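Local coordinates for protein arylalkylamine N-Acetyltransferase like 5b (Aedes aegypti, PDB 4FD4) that probably transfers acyl groups from coenzyme A thioesters, acetyl-CoA among them, to the amino group of arylalkylamines such as serotonin and dopamine, at residues Gly33-Gly41 with Gly197-Asp205. Sequence-based numbering, arbitrary orientation.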
loop_
_atom_site.group_PDB
_atom_site.type_symbol
_atom_site.label_atom_id
_atom_site.label_comp_id
_atom_site.label_asym_id
_atom_site.label_seq_id
_atom_site.Cartn_x
_atom_site.Cartn_y
_atom_site.Cartn_z
ATOM N N GLY A 33 1.164 -9.242 4.124
ATOM C CA GLY A 33 1.054 -9.608 5.527
ATOM C C GLY A 33 -0.314 -9.343 6.137
ATOM O O GLY A 33 -0.882 -10.201 6.808
ATOM N N ILE A 34 -0.858 -8.155 5.905
ATOM C CA ILE A 34 -2.166 -7.832 6.466
ATOM C C ILE A 34 -3.250 -8.819 6.012
ATOM O O ILE A 34 -3.897 -9.451 6.845
ATOM C CB ILE A 34 -2.563 -6.364 6.196
ATOM C CG1 ILE A 34 -1.616 -5.429 6.963
ATOM C CG2 ILE A 34 -4.008 -6.105 6.611
ATOM C CD1 ILE A 34 -1.796 -3.950 6.648
ATOM N N THR A 35 -3.427 -8.983 4.704
ATOM C CA THR A 35 -4.489 -9.851 4.183
ATOM C C THR A 35 -4.362 -11.342 4.574
ATOM O O THR A 35 -5.360 -11.960 4.942
ATOM C CB THR A 35 -4.722 -9.622 2.651
ATOM O OG1 THR A 35 -5.235 -10.802 2.021
ATOM C CG2 THR A 35 -3.448 -9.210 1.978
ATOM N N ILE A 36 -3.152 -11.908 4.542
ATOM C CA ILE A 36 -3.002 -13.344 4.856
ATOM C C ILE A 36 -2.882 -13.676 6.350
ATOM O O ILE A 36 -2.990 -14.839 6.740
ATOM C CB ILE A 36 -1.836 -14.027 4.084
ATOM C CG1 ILE A 36 -0.485 -13.500 4.565
ATOM C CG2 ILE A 36 -2.007 -13.847 2.577
ATOM C CD1 ILE A 36 0.685 -14.388 4.169
ATOM N N SER A 37 -2.658 -12.671 7.190
ATOM C CA SER A 37 -2.593 -12.925 8.629
ATOM C C SER A 37 -3.980 -12.886 9.276
ATOM O O SER A 37 -4.134 -13.193 10.465
ATOM C CB SER A 37 -1.675 -11.919 9.309
ATOM O OG SER A 37 -2.330 -10.675 9.480
ATOM N N TYR A 38 -4.984 -12.519 8.484
ATOM C CA TYR A 38 -6.339 -12.326 8.986
ATOM C C TYR A 38 -6.905 -13.608 9.579
ATOM O O TYR A 38 -6.813 -14.687 8.985
ATOM C CB TYR A 38 -7.261 -11.820 7.880
ATOM C CG TYR A 38 -8.636 -11.365 8.354
ATOM C CD1 TYR A 38 -8.778 -10.322 9.256
ATOM C CD2 TYR A 38 -9.783 -11.955 7.865
ATOM C CE1 TYR A 38 -10.039 -9.891 9.671
ATOM C CE2 TYR A 38 -11.044 -11.539 8.272
ATOM C CZ TYR A 38 -11.162 -10.511 9.172
ATOM O OH TYR A 38 -12.415 -10.099 9.561
ATOM N N VAL A 39 -7.508 -13.447 10.753
ATOM C CA VAL A 39 -8.046 -14.524 11.573
ATOM C C VAL A 39 -9.123 -15.397 10.920
ATOM O O VAL A 39 -9.176 -16.605 11.174
ATOM C CB VAL A 39 -8.560 -13.931 12.902
ATOM C CG1 VAL A 39 -9.764 -14.701 13.425
ATOM C CG2 VAL A 39 -7.431 -13.872 13.920
ATOM N N HIS A 40 -9.979 -14.808 10.087
ATOM C CA HIS A 40 -11.101 -15.563 9.525
ATOM C C HIS A 40 -10.937 -15.977 8.058
ATOM O O HIS A 40 -11.924 -16.287 7.385
ATOM C CB HIS A 40 -12.422 -14.808 9.711
ATOM C CG HIS A 40 -12.684 -14.388 11.124
ATOM N ND1 HIS A 40 -12.902 -15.292 12.142
ATOM C CD2 HIS A 40 -12.767 -13.159 11.686
ATOM C CE1 HIS A 40 -13.105 -14.637 13.272
ATOM N NE2 HIS A 40 -13.026 -13.340 13.022
ATOM N N GLY A 41 -9.702 -15.990 7.564
ATOM C CA GLY A 41 -9.452 -16.353 6.179
ATOM C C GLY A 41 -8.422 -15.459 5.508
ATOM O O GLY A 41 -8.462 -14.227 5.646
ATOM N N GLY A 197 -12.067 -4.963 21.238
ATOM C CA GLY A 197 -11.018 -5.651 21.970
ATOM C C GLY A 197 -10.571 -6.930 21.283
ATOM O O GLY A 197 -9.824 -7.720 21.855
ATOM N N GLU A 198 -11.012 -7.128 20.045
ATOM C CA GLU A 198 -10.753 -8.373 19.325
ATOM C C GLU A 198 -9.412 -8.387 18.589
ATOM O O GLU A 198 -9.070 -7.430 17.877
ATOM C CB GLU A 198 -11.887 -8.637 18.336
ATOM C CG GLU A 198 -11.903 -10.042 17.758
ATOM C CD GLU A 198 -13.163 -10.324 16.948
ATOM O OE1 GLU A 198 -13.168 -11.330 16.202
ATOM O OE2 GLU A 198 -14.144 -9.548 17.063
ATOM N N LYS A 199 -8.681 -9.466 18.737
ATOM C CA LYS A 199 -7.480 -9.744 18.004
ATOM C C LYS A 199 -7.816 -10.282 16.637
ATOM O O LYS A 199 -8.384 -11.332 16.544
ATOM C CB LYS A 199 -6.716 -10.812 18.741
ATOM C CG LYS A 199 -5.323 -10.998 18.276
ATOM C CD LYS A 199 -4.841 -12.344 18.645
ATOM C CE LYS A 199 -3.641 -12.669 17.880
ATOM N NZ LYS A 199 -2.538 -11.822 18.263
ATOM N N LEU A 200 -7.448 -9.577 15.573
ATOM C CA LEU A 200 -7.951 -9.931 14.247
ATOM C C LEU A 200 -6.873 -10.419 13.286
ATOM O O LEU A 200 -7.177 -10.926 12.212
ATOM C CB LEU A 200 -8.692 -8.744 13.636
ATOM C CG LEU A 200 -10.091 -8.498 14.185
ATOM C CD1 LEU A 200 -10.596 -7.126 13.772
ATOM C CD2 LEU A 200 -11.039 -9.596 13.728
ATOM N N PHE A 201 -5.616 -10.261 13.675
ATOM C CA PHE A 201 -4.519 -10.642 12.806
ATOM C C PHE A 201 -3.520 -11.508 13.542
ATOM O O PHE A 201 -3.128 -11.202 14.663
ATOM C CB PHE A 201 -3.846 -9.397 12.229
ATOM C CG PHE A 201 -4.777 -8.544 11.411
ATOM C CD1 PHE A 201 -4.984 -8.816 10.067
ATOM C CD2 PHE A 201 -5.458 -7.485 11.989
ATOM C CE1 PHE A 201 -5.840 -8.037 9.309
ATOM C CE2 PHE A 201 -6.324 -6.701 11.240
ATOM C CZ PHE A 201 -6.513 -6.975 9.898
ATOM N N GLU A 202 -3.114 -12.589 12.889
ATOM C CA GLU A 202 -2.216 -13.568 13.479
ATOM C C GLU A 202 -1.131 -13.930 12.480
ATOM O O GLU A 202 -1.201 -14.973 11.832
ATOM C CB GLU A 202 -3.000 -14.825 13.856
ATOM C CG GLU A 202 -2.606 -15.450 15.188
ATOM C CD GLU A 202 -3.803 -16.027 15.930
ATOM O OE1 GLU A 202 -4.007 -15.653 17.104
ATOM O OE2 GLU A 202 -4.538 -16.849 15.343
ATOM N N PRO A 203 -0.117 -13.064 12.344
ATOM C CA PRO A 203 0.916 -13.335 11.339
ATOM C C PRO A 203 1.725 -14.583 11.693
ATOM O O PRO A 203 2.359 -14.631 12.760
ATOM C CB PRO A 203 1.802 -12.078 11.393
ATOM C CG PRO A 203 1.569 -11.500 12.757
ATOM C CD PRO A 203 0.161 -11.846 13.127
ATOM N N LEU A 204 1.687 -15.584 10.814
ATOM C CA LEU A 204 2.463 -16.804 11.007
ATOM C C LEU A 204 3.873 -16.461 11.477
ATOM O O LEU A 204 4.462 -17.179 12.289
ATOM C CB LEU A 204 2.515 -17.613 9.712
ATOM C CG LEU A 204 2.217 -19.110 9.844
ATOM C CD1 LEU A 204 3.386 -19.860 10.484
ATOM C CD2 LEU A 204 0.931 -19.325 10.632
ATOM N N ASP A 205 4.407 -15.360 10.959
ATOM C CA ASP A 205 5.638 -14.792 11.480
ATOM C C ASP A 205 5.306 -13.852 12.631
ATOM O O ASP A 205 4.994 -12.676 12.412
ATOM C CB ASP A 205 6.389 -14.034 10.387
ATOM C CG ASP A 205 7.576 -13.265 10.929
ATOM O OD1 ASP A 205 8.064 -13.628 12.024
ATOM O OD2 ASP A 205 8.022 -12.299 10.265
#
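Two backbone hydrogen bonds tie S37 and V39 to the loop that passes them, bracketing an isolated beta bridge between Y38 and F201. E202 N reaches S37 O at 2.7 Å and nearly straight (171°), while V39 N gives its hydrogen to L200 O at 2.9 Å. The tight side is built round the F201 ring. Its CE1 meets I34 CG2 at 3.8 Å and Y38 CD1 at 3.7 Å, the two aromatic planes being inclined at 56°. S37 OG sits at the ring edge, 3.3 Å from F201 CD1; with OG between the backbone N and the carbonyl carbon (chi1 78°), the hydroxyl turns back toward the carbonyls of G33 and I34, and S37 CB rests on P203. Helix 99-115 closes this side: L107 packs on I34 and F201, and D103 accepts a hydrogen bond from Y38 OH. Toward solvent the fit slackens. H40 NE2 comes no nearer than 3.8 Å to E198 OE1, in the plane of the imidazole, and E202 sends its bent chain outward past V39. The contact thus joins the short helix 33-37, which follows helix 17-28, to the connection between strands 182-188 and 209-216, the last two strands of the GNAT fold.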